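Local coordinates for uncharacterized protein VP1736 (Vibrio parahaemolyticus, PDB 3LXQ) that is of unknown function but carries a domain of the sulfatase family, within the alkaline phosphatase clan, at residues F163-L168 against P240-V245; G130-R135 against D307-G312; M117-Q122 against K288-S293; Y254-G259 against V275-Y280; I64-T69 against T73-P78. All coordinates share one frame; numbering follows the deposited sequence. Where two conformers were deposited one is given.

Interaction 1: F163-L168 against P240-V245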
# COMPACT_ATOMS: atom_id res chain seq x y z
N PHE A 163 13.53 0.85 -8.43
CA PHE A 163 12.77 -0.39 -8.47
C PHE A 163 11.27 -0.17 -8.27
O PHE A 163 10.84 0.45 -7.29
CB PHE A 163 13.28 -1.46 -7.50
CG PHE A 163 12.40 -2.68 -7.49
CD1 PHE A 163 12.56 -3.68 -8.44
CD2 PHE A 163 11.32 -2.75 -6.63
CE1 PHE A 163 11.70 -4.77 -8.47
CE2 PHE A 163 10.45 -3.83 -6.66
CZ PHE A 163 10.64 -4.84 -7.55
N THR A 164 10.48 -0.68 -9.22
CA THR A 164 9.02 -0.77 -9.10
C THR A 164 8.55 -2.13 -9.65
O THR A 164 9.18 -2.68 -10.56
CB THR A 164 8.26 0.36 -9.87
OG1 THR A 164 8.43 0.18 -11.29
CG2 THR A 164 8.75 1.75 -9.47
N ILE A 165 7.42 -2.63 -9.15
CA ILE A 165 6.82 -3.83 -9.74
C ILE A 165 6.25 -3.53 -11.12
O ILE A 165 6.02 -4.45 -11.91
CB ILE A 165 5.72 -4.48 -8.85
CG1 ILE A 165 4.57 -3.50 -8.58
CG2 ILE A 165 6.33 -5.04 -7.54
CD1 ILE A 165 3.23 -4.19 -8.25
N ALA A 166 6.02 -2.25 -11.41
CA ALA A 166 5.60 -1.81 -12.73
C ALA A 166 6.63 -2.20 -13.77
O ALA A 166 6.28 -2.87 -14.76
CB ALA A 166 5.35 -0.31 -12.77
N ASP A 167 7.88 -1.79 -13.56
CA ASP A 167 8.88 -2.09 -14.58
C ASP A 167 9.32 -3.55 -14.54
O ASP A 167 9.73 -4.09 -15.59
CB ASP A 167 10.05 -1.10 -14.59
CG ASP A 167 11.12 -1.43 -13.60
OD1 ASP A 167 11.99 -2.27 -13.92
OD2 ASP A 167 11.11 -0.83 -12.51
N LEU A 168 9.18 -4.21 -13.39
CA LEU A 168 9.45 -5.65 -13.30
C LEU A 168 8.46 -6.39 -14.18
O LEU A 168 8.86 -7.16 -15.05
CB LEU A 168 9.40 -6.16 -11.84
CG LEU A 168 9.61 -7.66 -11.56
CD1 LEU A 168 10.96 -8.18 -12.08
CD2 LEU A 168 9.47 -7.99 -10.08
N PRO A 240 -0.82 -10.03 -20.29
CA PRO A 240 -1.21 -9.82 -18.91
C PRO A 240 -0.99 -8.34 -18.58
O PRO A 240 -0.03 -7.74 -19.06
CB PRO A 240 -0.22 -10.70 -18.13
CG PRO A 240 0.96 -10.85 -19.03
CD PRO A 240 0.37 -10.90 -20.41
N PHE A 241 -1.90 -7.76 -17.81
CA PHE A 241 -1.77 -6.36 -17.43
C PHE A 241 -1.66 -6.15 -15.93
O PHE A 241 -2.21 -6.93 -15.15
CB PHE A 241 -2.92 -5.52 -17.99
CG PHE A 241 -4.29 -5.97 -17.52
CD1 PHE A 241 -4.88 -5.39 -16.41
CD2 PHE A 241 -4.99 -6.95 -18.21
CE1 PHE A 241 -6.14 -5.79 -15.98
CE2 PHE A 241 -6.26 -7.35 -17.80
CZ PHE A 241 -6.83 -6.77 -16.68
N PHE A 242 -0.96 -5.07 -15.56
CA PHE A 242 -0.89 -4.60 -14.18
C PHE A 242 -1.47 -3.19 -14.13
O PHE A 242 -0.96 -2.28 -14.79
CB PHE A 242 0.56 -4.61 -13.65
CG PHE A 242 0.77 -3.74 -12.43
CD1 PHE A 242 0.03 -3.95 -11.27
CD2 PHE A 242 1.72 -2.71 -12.44
CE1 PHE A 242 0.22 -3.14 -10.13
CE2 PHE A 242 1.92 -1.91 -11.32
CZ PHE A 242 1.16 -2.12 -10.16
N SER A 243 -2.52 -3.02 -13.33
CA SER A 243 -3.22 -1.76 -13.23
C SER A 243 -3.27 -1.21 -11.80
O SER A 243 -3.76 -1.88 -10.89
CB SER A 243 -4.62 -1.91 -13.80
OG SER A 243 -5.33 -0.68 -13.77
N LEU A 244 -2.79 0.02 -11.64
CA LEU A 244 -2.97 0.77 -10.40
C LEU A 244 -4.10 1.79 -10.60
O LEU A 244 -3.99 2.65 -11.46
CB LEU A 244 -1.67 1.47 -9.96
CG LEU A 244 -1.77 2.47 -8.80
CD1 LEU A 244 -2.24 1.80 -7.52
CD2 LEU A 244 -0.47 3.21 -8.56
N VAL A 245 -5.16 1.67 -9.81
CA VAL A 245 -6.35 2.51 -9.89
C VAL A 245 -6.48 3.22 -8.56
O VAL A 245 -6.52 2.58 -7.51
CB VAL A 245 -7.62 1.67 -10.10
CG1 VAL A 245 -8.84 2.56 -10.15
CG2 VAL A 245 -7.52 0.77 -11.36
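The ring of F242 is the flat group of this contact, and I165 and A166 both reach it obliquely. I165 CD1 lies 3.5 Å from F242 CZ and only slightly farther from CE1, so the methyl meets the far end of the ring. I165 CG1 rests between the backbone N and the carbonyl carbon (chi1 60°), which aims CD1 at the sheet; the two side chains run at about a right angle. Nearer the ring's flank, A166 CA approaches F242 CE2 at 3.9 Å, and the short methyl CB touches the same atom. Alanine's small side chain thus brings the helix backbone close to the aromatic ring, which stretches out to meet it.

The helix start is fixed by its cap: D167 N gives a nearly straight bond to T164 OG1, 3.1 Å long, and the threonine hydroxyl also bonds N196 O. A weak return bond from T164 N to D167 OD2, seen in one of two conformers and so less certain, would complete a capping box.

F242 springs from strand 241-246, which lies between parallel strands 87-93 and 175-180, and touches L88, I90 and T176 there. Helix 165-171 packs on this face, while F241 and S243 turn to helix 220-234, giving an alpha/beta/alpha sandwich.

Interaction 2: G130-R135 against D307-G312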
# COMPACT_ATOMS: atom_id res chain seq x y z
N GLY A 130 3.01 5.05 5.99
CA GLY A 130 2.92 6.51 6.07
C GLY A 130 1.55 7.12 6.27
O GLY A 130 0.56 6.41 6.56
N THR A 131 1.50 8.46 6.15
CA THR A 131 0.28 9.25 6.28
C THR A 131 -0.11 9.99 5.01
O THR A 131 -1.19 10.60 4.96
CB THR A 131 0.41 10.29 7.41
OG1 THR A 131 1.48 11.20 7.10
CG2 THR A 131 0.66 9.60 8.73
N ARG A 132 0.73 9.92 3.98
CA ARG A 132 0.49 10.68 2.76
C ARG A 132 0.27 9.77 1.57
O ARG A 132 0.78 8.65 1.53
CB ARG A 132 1.64 11.66 2.49
CG ARG A 132 1.79 12.77 3.57
CD ARG A 132 3.14 13.44 3.44
NE ARG A 132 3.25 14.66 4.24
CZ ARG A 132 3.76 14.72 5.47
NH1 ARG A 132 4.21 13.62 6.08
NH2 ARG A 132 3.82 15.88 6.09
N SER A 133 -0.51 10.26 0.62
CA SER A 133 -0.85 9.49 -0.57
C SER A 133 0.37 8.97 -1.31
O SER A 133 0.39 7.78 -1.67
CB SER A 133 -1.76 10.32 -1.48
OG SER A 133 -3.00 10.57 -0.84
N VAL A 134 1.38 9.81 -1.55
CA VAL A 134 2.56 9.34 -2.28
C VAL A 134 3.29 8.21 -1.55
O VAL A 134 3.89 7.37 -2.21
CB VAL A 134 3.59 10.45 -2.70
CG1 VAL A 134 3.04 11.29 -3.86
CG2 VAL A 134 4.02 11.32 -1.54
N ARG A 135 3.23 8.18 -0.22
CA ARG A 135 3.87 7.08 0.53
C ARG A 135 3.08 5.77 0.39
O ARG A 135 3.67 4.68 0.33
CB ARG A 135 4.13 7.45 2.00
CG ARG A 135 4.83 6.34 2.80
CD ARG A 135 5.85 6.91 3.77
NE ARG A 135 7.15 7.24 3.16
CZ ARG A 135 7.97 8.16 3.67
NH1 ARG A 135 7.59 8.84 4.74
NH2 ARG A 135 9.16 8.41 3.13
N ASP A 307 -4.62 6.25 6.44
CA ASP A 307 -5.83 6.68 7.14
C ASP A 307 -6.00 8.18 6.90
O ASP A 307 -5.03 8.86 6.52
CB ASP A 307 -5.68 6.41 8.64
CG ASP A 307 -6.95 6.68 9.45
OD1 ASP A 307 -8.06 6.86 8.89
OD2 ASP A 307 -6.82 6.69 10.69
N ALA A 308 -7.21 8.70 7.09
CA ALA A 308 -7.40 10.14 7.13
C ALA A 308 -6.40 10.72 8.13
O ALA A 308 -6.30 10.25 9.26
CB ALA A 308 -8.82 10.48 7.52
N ARG A 309 -5.67 11.74 7.69
CA ARG A 309 -4.66 12.41 8.50
C ARG A 309 -5.15 12.82 9.90
O ARG A 309 -6.27 13.28 10.07
CB ARG A 309 -4.19 13.66 7.76
CG ARG A 309 -2.75 14.08 8.05
CD ARG A 309 -1.85 13.78 6.85
NE ARG A 309 -0.67 14.65 6.86
CZ ARG A 309 -0.43 15.61 5.96
NH1 ARG A 309 -1.26 15.83 4.94
NH2 ARG A 309 0.68 16.33 6.07
N VAL A 310 -4.32 12.60 10.91
CA VAL A 310 -4.51 13.23 12.20
C VAL A 310 -3.30 14.15 12.41
O VAL A 310 -2.20 13.85 11.92
CB VAL A 310 -4.69 12.20 13.35
CG1 VAL A 310 -3.39 11.45 13.66
CG2 VAL A 310 -5.25 12.87 14.61
N PHE A 311 -3.52 15.27 13.11
CA PHE A 311 -2.51 16.31 13.30
C PHE A 311 -2.17 16.52 14.77
O PHE A 311 -3.04 16.39 15.64
CB PHE A 311 -2.98 17.64 12.69
CG PHE A 311 -3.16 17.59 11.20
CD1 PHE A 311 -2.08 17.85 10.36
CD2 PHE A 311 -4.40 17.27 10.64
CE1 PHE A 311 -2.24 17.79 8.97
CE2 PHE A 311 -4.56 17.20 9.26
CZ PHE A 311 -3.48 17.46 8.42
N GLY A 312 -0.91 16.86 15.04
CA GLY A 312 -0.44 17.13 16.39
C GLY A 312 -0.64 15.95 17.33
O GLY A 312 -0.97 16.13 18.51
O HOH W 1 -2.05 6.29 7.90
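T131 and R132 meet R309, but the join begins one residue earlier, where a water bridges G130 O (2.9 Å from the water oxygen) to D307 N (3.0 Å from it). G130, lacking a side chain, lets the R135 chain pack close by. T131 comes next, its CB pointing at the other loop. T131 O sits 3.8 Å from R309 CD, and OG1 faces NE at 4.1 Å, a loose contact. R132, the N-cap residue of helix 133-141, runs extended from CG to NE and brings its guanidinium to that of R309. R309 NH2 stands over the face of the R132 group, 3.2 Å from R132 NH2, with the planes 56° apart. Both atoms are donors, so no hydrogen bond forms between these like charges; a salt bridge from R132 NH1 to D383 probably eases the repulsion. R132 CG and F311 CE1 each lie over a face of the R309 guanidinium, and R309 also touches a crystal neighbour.

S133 opens the helix, its hydroxyl bonded to E94, D305 and H306, and the R135 guanidinium forms a salt bridge to E138 one turn further along. Acidic and histidine side chains gathered at a helix start beside the sheet are consistent with the metal-site region of the alkaline phosphatase clan, although no metal role is established here.

Interaction 3: M117-Q122 against K288-S293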
# COMPACT_ATOMS: atom_id res chain seq x y z
N MSE A 117 -15.35 -8.46 1.94
CA MSE A 117 -14.34 -8.92 2.91
C MSE A 117 -14.52 -10.38 3.25
O MSE A 117 -13.55 -11.11 3.38
CB MSE A 117 -14.42 -8.09 4.19
CG MSE A 117 -13.98 -6.65 4.04
SE MSE A 117 -12.13 -6.35 4.59
CE MSE A 117 -11.21 -7.31 3.22
N GLN A 118 -15.78 -10.79 3.42
CA GLN A 118 -16.11 -12.18 3.71
C GLN A 118 -15.75 -13.07 2.52
O GLN A 118 -15.48 -14.26 2.69
CB GLN A 118 -17.61 -12.33 4.04
CG GLN A 118 -18.20 -11.32 5.04
CD GLN A 118 -17.33 -11.08 6.28
OE1 GLN A 118 -16.68 -11.99 6.80
NE2 GLN A 118 -17.33 -9.84 6.76
N GLU A 119 -15.74 -12.48 1.33
CA GLU A 119 -15.51 -13.23 0.10
C GLU A 119 -14.04 -13.45 -0.23
O GLU A 119 -13.73 -14.10 -1.23
CB GLU A 119 -16.25 -12.56 -1.07
CG GLU A 119 -17.77 -12.65 -0.96
CD GLU A 119 -18.51 -11.73 -1.91
OE1 GLU A 119 -19.55 -11.16 -1.50
OE2 GLU A 119 -18.06 -11.57 -3.07
N GLY A 120 -13.13 -12.94 0.60
CA GLY A 120 -11.70 -13.10 0.30
C GLY A 120 -10.69 -13.09 1.43
O GLY A 120 -11.01 -13.36 2.60
N TRP A 121 -9.45 -12.78 1.06
CA TRP A 121 -8.33 -12.70 1.99
C TRP A 121 -8.28 -11.30 2.63
O TRP A 121 -7.81 -10.33 2.03
CB TRP A 121 -7.04 -13.06 1.24
CG TRP A 121 -5.78 -13.21 2.07
CD1 TRP A 121 -5.66 -13.11 3.44
CD2 TRP A 121 -4.48 -13.52 1.58
NE1 TRP A 121 -4.35 -13.33 3.81
CE2 TRP A 121 -3.61 -13.59 2.69
CE3 TRP A 121 -3.96 -13.75 0.30
CZ2 TRP A 121 -2.25 -13.85 2.56
CZ3 TRP A 121 -2.60 -14.03 0.18
CH2 TRP A 121 -1.77 -14.07 1.30
N GLN A 122 -8.80 -11.22 3.85
CA GLN A 122 -8.99 -9.97 4.58
C GLN A 122 -7.86 -9.85 5.58
O GLN A 122 -7.55 -10.82 6.28
CB GLN A 122 -10.35 -10.01 5.30
CG GLN A 122 -10.50 -9.13 6.53
CD GLN A 122 -11.79 -9.41 7.30
OE1 GLN A 122 -12.61 -10.23 6.89
NE2 GLN A 122 -11.98 -8.72 8.42
N LYS A 288 -19.81 -5.36 -11.59
CA LYS A 288 -19.43 -5.46 -12.98
C LYS A 288 -18.29 -6.45 -13.13
O LYS A 288 -18.31 -7.29 -14.03
CB LYS A 288 -19.02 -4.07 -13.51
CG LYS A 288 -20.12 -3.02 -13.36
CD LYS A 288 -20.13 -2.01 -14.50
CE LYS A 288 -18.94 -1.07 -14.48
NZ LYS A 288 -18.81 -0.33 -15.77
N ALA A 289 -17.32 -6.36 -12.23
CA ALA A 289 -16.12 -7.20 -12.26
C ALA A 289 -16.44 -8.70 -12.24
O ALA A 289 -15.81 -9.50 -12.93
CB ALA A 289 -15.19 -6.83 -11.10
N LYS A 290 -17.43 -9.06 -11.42
CA LYS A 290 -17.79 -10.46 -11.22
C LYS A 290 -18.52 -11.08 -12.41
O LYS A 290 -18.60 -12.31 -12.51
CB LYS A 290 -18.63 -10.60 -9.96
CG LYS A 290 -17.85 -10.45 -8.66
CD LYS A 290 -18.83 -10.38 -7.50
CE LYS A 290 -18.14 -10.54 -6.18
NZ LYS A 290 -19.07 -10.20 -5.06
N LYS A 291 -19.05 -10.25 -13.30
CA LYS A 291 -19.68 -10.75 -14.53
C LYS A 291 -18.85 -10.36 -15.76
O LYS A 291 -19.37 -10.29 -16.88
CB LYS A 291 -21.12 -10.23 -14.64
N SER A 292 -17.55 -10.14 -15.54
CA SER A 292 -16.64 -9.63 -16.56
C SER A 292 -15.83 -10.73 -17.25
O SER A 292 -15.84 -11.88 -16.82
CB SER A 292 -15.67 -8.62 -15.93
OG SER A 292 -14.74 -9.28 -15.09
N SER A 293 -15.11 -10.36 -18.31
CA SER A 293 -14.30 -11.31 -19.07
C SER A 293 -12.89 -11.44 -18.52
O SER A 293 -12.12 -12.31 -18.95
CB SER A 293 -14.27 -10.95 -20.56
OG SER A 293 -13.11 -10.21 -20.91
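K290 reaches E119 across a gap of 11.9 Å between their CA atoms, and only long side chains could bridge it. From K290 CB the chain leaves with CG anti to the carbonyl carbon (chi1 -74°) and then stays extended; CB, CG and CD serve as a spacer. CE is the first atom to arrive, 3.3 Å from E119 OE2. At the tip, NZ donates to E119 OE2 at 2.6 Å, a short salt bridge that uses the syn lone pair, on the side of the other oxygen. That oxygen, OE1, remains at 3.7 Å from NZ, so one oxygen carries the bond. E119 is likewise extended beyond CG, and the two chains cross obliquely.

K290 stands in a type I turn from A289 to S292, closed by the backbone bond of S292 N to A289 O (3.2 Å). Nearby, K288 pairs with D228. This is a surface salt bridge of an alpha/beta fold, tying the turn between helix 111-118 and strand 121-127 to the turn that follows helix 271-289.

Interaction 4: Y254-G259 against V275-Y280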
# COMPACT_ATOMS: atom_id res chain seq x y z
N TYR A 254 -15.32 17.41 -0.64
CA TYR A 254 -16.16 16.18 -0.60
C TYR A 254 -17.36 16.19 -1.56
O TYR A 254 -18.49 15.86 -1.18
CB TYR A 254 -16.59 15.82 0.84
CG TYR A 254 -15.45 15.78 1.82
CD1 TYR A 254 -14.49 14.77 1.77
CD2 TYR A 254 -15.32 16.77 2.80
CE1 TYR A 254 -13.43 14.75 2.67
CE2 TYR A 254 -14.26 16.75 3.70
CZ TYR A 254 -13.33 15.73 3.62
OH TYR A 254 -12.28 15.70 4.51
N GLU A 255 -17.10 16.57 -2.81
CA GLU A 255 -18.11 16.59 -3.85
C GLU A 255 -18.32 15.17 -4.33
O GLU A 255 -17.35 14.46 -4.60
CB GLU A 255 -17.67 17.45 -5.04
CG GLU A 255 -17.32 18.91 -4.74
CD GLU A 255 -16.41 19.51 -5.80
OE1 GLU A 255 -16.91 20.23 -6.70
OE2 GLU A 255 -15.18 19.27 -5.75
N TYR A 256 -19.59 14.76 -4.43
CA TYR A 256 -20.01 13.47 -4.97
C TYR A 256 -21.51 13.53 -5.33
O TYR A 256 -22.26 14.32 -4.73
CB TYR A 256 -19.74 12.32 -3.97
CG TYR A 256 -20.61 12.38 -2.75
CD1 TYR A 256 -21.82 11.69 -2.70
CD2 TYR A 256 -20.25 13.16 -1.64
CE1 TYR A 256 -22.65 11.76 -1.59
CE2 TYR A 256 -21.07 13.24 -0.52
CZ TYR A 256 -22.28 12.53 -0.51
OH TYR A 256 -23.12 12.60 0.59
N PRO A 257 -21.95 12.71 -6.31
CA PRO A 257 -23.37 12.61 -6.72
C PRO A 257 -24.39 12.45 -5.58
O PRO A 257 -24.09 11.84 -4.55
CB PRO A 257 -23.38 11.36 -7.60
CG PRO A 257 -22.03 11.32 -8.20
CD PRO A 257 -21.08 11.90 -7.18
N GLU A 258 -25.59 12.99 -5.78
CA GLU A 258 -26.70 12.85 -4.83
C GLU A 258 -27.51 11.57 -5.09
O GLU A 258 -27.41 10.97 -6.17
CB GLU A 258 -27.62 14.08 -4.88
CG GLU A 258 -26.94 15.43 -4.58
CD GLU A 258 -27.14 15.93 -3.14
OE1 GLU A 258 -27.75 15.21 -2.31
OE2 GLU A 258 -26.67 17.05 -2.84
N GLY A 259 -28.31 11.17 -4.10
CA GLY A 259 -29.19 10.00 -4.20
C GLY A 259 -28.54 8.67 -4.54
O GLY A 259 -29.13 7.83 -5.22
N VAL A 275 -16.64 8.78 1.95
CA VAL A 275 -16.22 7.38 2.14
C VAL A 275 -17.37 6.44 1.75
O VAL A 275 -17.17 5.52 0.95
CB VAL A 275 -15.74 7.11 3.60
CG1 VAL A 275 -15.59 5.60 3.86
CG2 VAL A 275 -14.42 7.84 3.89
N LYS A 276 -18.56 6.69 2.28
CA LYS A 276 -19.71 5.85 1.96
C LYS A 276 -20.04 5.88 0.47
O LYS A 276 -20.39 4.85 -0.10
CB LYS A 276 -20.94 6.22 2.80
CG LYS A 276 -22.07 5.19 2.71
CD LYS A 276 -23.12 5.38 3.78
CE LYS A 276 -24.06 4.17 3.83
NZ LYS A 276 -25.29 4.43 4.63
N TYR A 277 -19.92 7.06 -0.16
CA TYR A 277 -20.02 7.15 -1.62
C TYR A 277 -18.98 6.26 -2.30
O TYR A 277 -19.32 5.46 -3.18
CB TYR A 277 -19.92 8.59 -2.17
CG TYR A 277 -19.77 8.55 -3.68
CD1 TYR A 277 -20.87 8.30 -4.49
CD2 TYR A 277 -18.52 8.66 -4.28
CE1 TYR A 277 -20.74 8.21 -5.87
CE2 TYR A 277 -18.37 8.57 -5.66
CZ TYR A 277 -19.49 8.34 -6.44
OH TYR A 277 -19.36 8.26 -7.81
N SER A 278 -17.71 6.40 -1.90
CA SER A 278 -16.62 5.59 -2.46
C SER A 278 -16.86 4.09 -2.31
O SER A 278 -16.55 3.32 -3.21
CB SER A 278 -15.28 5.97 -1.85
OG SER A 278 -14.23 5.25 -2.47
N ASP A 279 -17.42 3.69 -1.17
CA ASP A 279 -17.86 2.30 -0.95
C ASP A 279 -18.92 1.86 -1.97
O ASP A 279 -18.80 0.77 -2.55
CB ASP A 279 -18.43 2.10 0.45
CG ASP A 279 -18.88 0.66 0.68
OD1 ASP A 279 -17.99 -0.20 0.88
OD2 ASP A 279 -20.10 0.39 0.66
N TYR A 280 -19.96 2.68 -2.14
CA TYR A 280 -20.98 2.40 -3.14
C TYR A 280 -20.32 2.29 -4.51
O TYR A 280 -20.67 1.42 -5.30
CB TYR A 280 -22.06 3.50 -3.16
CG TYR A 280 -22.69 3.70 -4.52
CD1 TYR A 280 -23.83 2.98 -4.91
CD2 TYR A 280 -22.12 4.58 -5.44
CE1 TYR A 280 -24.39 3.16 -6.18
CE2 TYR A 280 -22.68 4.76 -6.71
CZ TYR A 280 -23.80 4.05 -7.07
OH TYR A 280 -24.33 4.24 -8.32
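Y277 OH, on the ring that packs against Y256 and P257, is held by two groups, S219 OG and the backbone N of E221. With its phenol end fixed in this way, the ring offers a face to the loop. Y256 CB stands over that face, 4.0 Å from the centroid of the Y277 ring and 22° off its normal, a CH-pi contact. The packing is mutual: Y277 CB comes to 3.7 Å from Y256 CD1. The planes of the Y256 and Y277 rings are only 28° apart, but the rings are displaced, with 5.6 Å between centroids, and have little face in common. Their side chains pass in opposite directions, so the hydroxyls end far apart; that of Y256 bonds H268 O, and the H268 ring stacks on Y256. In Y277, CG is anti to the backbone N (chi1 170°), which carries the ring off the helix toward the loop.

P257 extends the apolar surface along Y277, its CD 3.9 Å from Y277 CE1, approaching obliquely. Tyrosine suits position 277 by joining a broad packing face to a bonding hydroxyl; proline adds a stiff, compact apolar ring.

The loop that follows strand 241-246 is thereby laid against helix 271-289. On the same helix, Y280 OH bonds E221, near the start of helix 220-234, and D279 receives the backbone N of N112 and L113, at the start of helix 111-118.

Interaction 5: I64-T69 against T73-P78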
# COMPACT_ATOMS: atom_id res chain seq x y z
N ILE A 64 14.83 -14.63 1.84
CA ILE A 64 15.84 -15.65 1.69
C ILE A 64 16.52 -15.53 0.32
O ILE A 64 16.02 -14.80 -0.55
CB ILE A 64 15.25 -17.08 1.92
CG1 ILE A 64 14.01 -17.31 1.05
CG2 ILE A 64 14.86 -17.27 3.40
CD1 ILE A 64 14.30 -17.85 -0.36
N ASP A 65 17.65 -16.21 0.15
CA ASP A 65 18.43 -16.21 -1.09
C ASP A 65 18.89 -14.80 -1.47
O ASP A 65 18.66 -14.35 -2.60
CB ASP A 65 17.68 -16.91 -2.25
CG ASP A 65 18.60 -17.32 -3.41
OD1 ASP A 65 19.84 -17.30 -3.25
OD2 ASP A 65 18.07 -17.67 -4.49
N PHE A 66 19.53 -14.11 -0.52
CA PHE A 66 20.06 -12.76 -0.74
C PHE A 66 21.29 -12.79 -1.67
O PHE A 66 22.05 -13.75 -1.67
CB PHE A 66 20.44 -12.11 0.59
CG PHE A 66 19.27 -11.60 1.40
CD1 PHE A 66 18.67 -10.37 1.10
CD2 PHE A 66 18.79 -12.32 2.49
CE1 PHE A 66 17.59 -9.88 1.86
CE2 PHE A 66 17.71 -11.84 3.26
CZ PHE A 66 17.12 -10.62 2.95
N ASP A 67 21.47 -11.73 -2.45
CA ASP A 67 22.62 -11.60 -3.35
C ASP A 67 23.11 -10.15 -3.33
O ASP A 67 22.74 -9.37 -4.20
CB ASP A 67 22.24 -12.02 -4.77
CG ASP A 67 23.42 -11.96 -5.75
OD1 ASP A 67 24.55 -11.63 -5.33
OD2 ASP A 67 23.20 -12.24 -6.95
N PRO A 68 23.95 -9.80 -2.34
CA PRO A 68 24.32 -8.41 -2.10
C PRO A 68 25.37 -7.84 -3.06
O PRO A 68 25.79 -6.68 -2.90
CB PRO A 68 24.84 -8.42 -0.65
CG PRO A 68 24.92 -9.87 -0.24
CD PRO A 68 24.69 -10.72 -1.45
N THR A 69 25.78 -8.63 -4.06
CA THR A 69 26.74 -8.18 -5.07
C THR A 69 26.11 -7.17 -6.01
O THR A 69 26.75 -6.19 -6.39
CB THR A 69 27.29 -9.34 -5.92
OG1 THR A 69 26.22 -9.98 -6.62
CG2 THR A 69 28.04 -10.36 -5.06
N THR A 73 20.04 -5.82 -0.57
CA THR A 73 18.88 -6.61 -0.15
C THR A 73 18.23 -7.36 -1.30
O THR A 73 17.11 -7.88 -1.16
CB THR A 73 17.81 -5.78 0.66
OG1 THR A 73 17.22 -4.79 -0.19
CG2 THR A 73 18.42 -5.11 1.87
N MSE A 74 18.91 -7.44 -2.44
CA MSE A 74 18.41 -8.25 -3.56
C MSE A 74 18.16 -9.67 -3.07
O MSE A 74 19.01 -10.25 -2.40
CB MSE A 74 19.40 -8.25 -4.73
CG MSE A 74 18.86 -8.97 -5.96
SE MSE A 74 17.67 -7.86 -7.03
CE MSE A 74 19.05 -7.00 -8.12
N ASN A 75 16.99 -10.22 -3.37
CA ASN A 75 16.62 -11.57 -2.93
C ASN A 75 15.69 -12.25 -3.93
O ASN A 75 14.90 -11.59 -4.60
CB ASN A 75 15.98 -11.56 -1.53
CG ASN A 75 14.69 -10.73 -1.47
OD1 ASN A 75 14.72 -9.52 -1.21
ND2 ASN A 75 13.57 -11.38 -1.70
N SER A 76 15.79 -13.57 -4.00
CA SER A 76 14.95 -14.34 -4.88
C SER A 76 13.81 -14.98 -4.12
O SER A 76 14.03 -15.65 -3.10
CB SER A 76 15.76 -15.42 -5.61
OG SER A 76 16.61 -14.82 -6.57
N ASN A 77 12.61 -14.77 -4.62
CA ASN A 77 11.43 -15.36 -4.04
C ASN A 77 10.59 -16.00 -5.15
O ASN A 77 10.03 -15.28 -5.98
CB ASN A 77 10.61 -14.31 -3.28
CG ASN A 77 9.43 -14.91 -2.55
OD1 ASN A 77 8.29 -14.42 -2.65
ND2 ASN A 77 9.69 -15.97 -1.83
N PRO A 78 10.50 -17.34 -5.17
CA PRO A 78 9.62 -17.95 -6.17
C PRO A 78 8.15 -17.78 -5.80
O PRO A 78 7.78 -17.85 -4.62
CB PRO A 78 10.04 -19.44 -6.19
CG PRO A 78 10.97 -19.64 -5.01
CD PRO A 78 11.10 -18.34 -4.26
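M74, F66 and S76 carry much of this contact, largely through backbone atoms. The selenomethionine M74 presents its carbonyl: D67 N donates to M74 O at 2.9 Å, tilted 34° from the carbonyl plane, and F66 CA adds a CA-H...O contact to the same oxygen at 3.2 Å. Its CB touches D67 O at 3.6 Å before the chain bends away toward K359 and P361.

F66 folds its ring over the partner (chi1 -77°, CG beside the backbone N). N75 CB lies over one face, 3.9 Å from F66 CD1, and T73 O sits at the ring's edge, 3.7 Å from CE1. S76 N donates to D65 O at 3.3 Å, from 45° out of the carbonyl plane, and S76 CB packs beside D65 OD2 at 3.4 Å. Serine is small enough to fit there.

F66 and N75 thus form a single beta bridge. F66 also covers R58 and S61 of helix 50-61, while strand 75-77 pairs antiparallel with strand 358-360, forming a small two-stranded sheet.

How the interactions relate
Interaction 5 comes first along the chain and stands apart, about 44 Å between centres from interaction 4, on the opposite side of the chain's centre. The other four belong to the sulfatase-like part of the chain. Interactions 2 and 3 cross along the chain, and each encloses both interaction 1 and interaction 4. Interactions 3 and 4 share helix 271-289, with centres about 21 Å apart, interaction 4 in its first half and interaction 3 at its far end. Interactions 1 and 3 reach the same mixed sheet, whereas interaction 2 lies about 24 Å from interaction 1, centre to centre. No two contacts touch. Interactions 1 to 3 join sequence-distant segments of the alpha/beta fold; 4 and 5 are local.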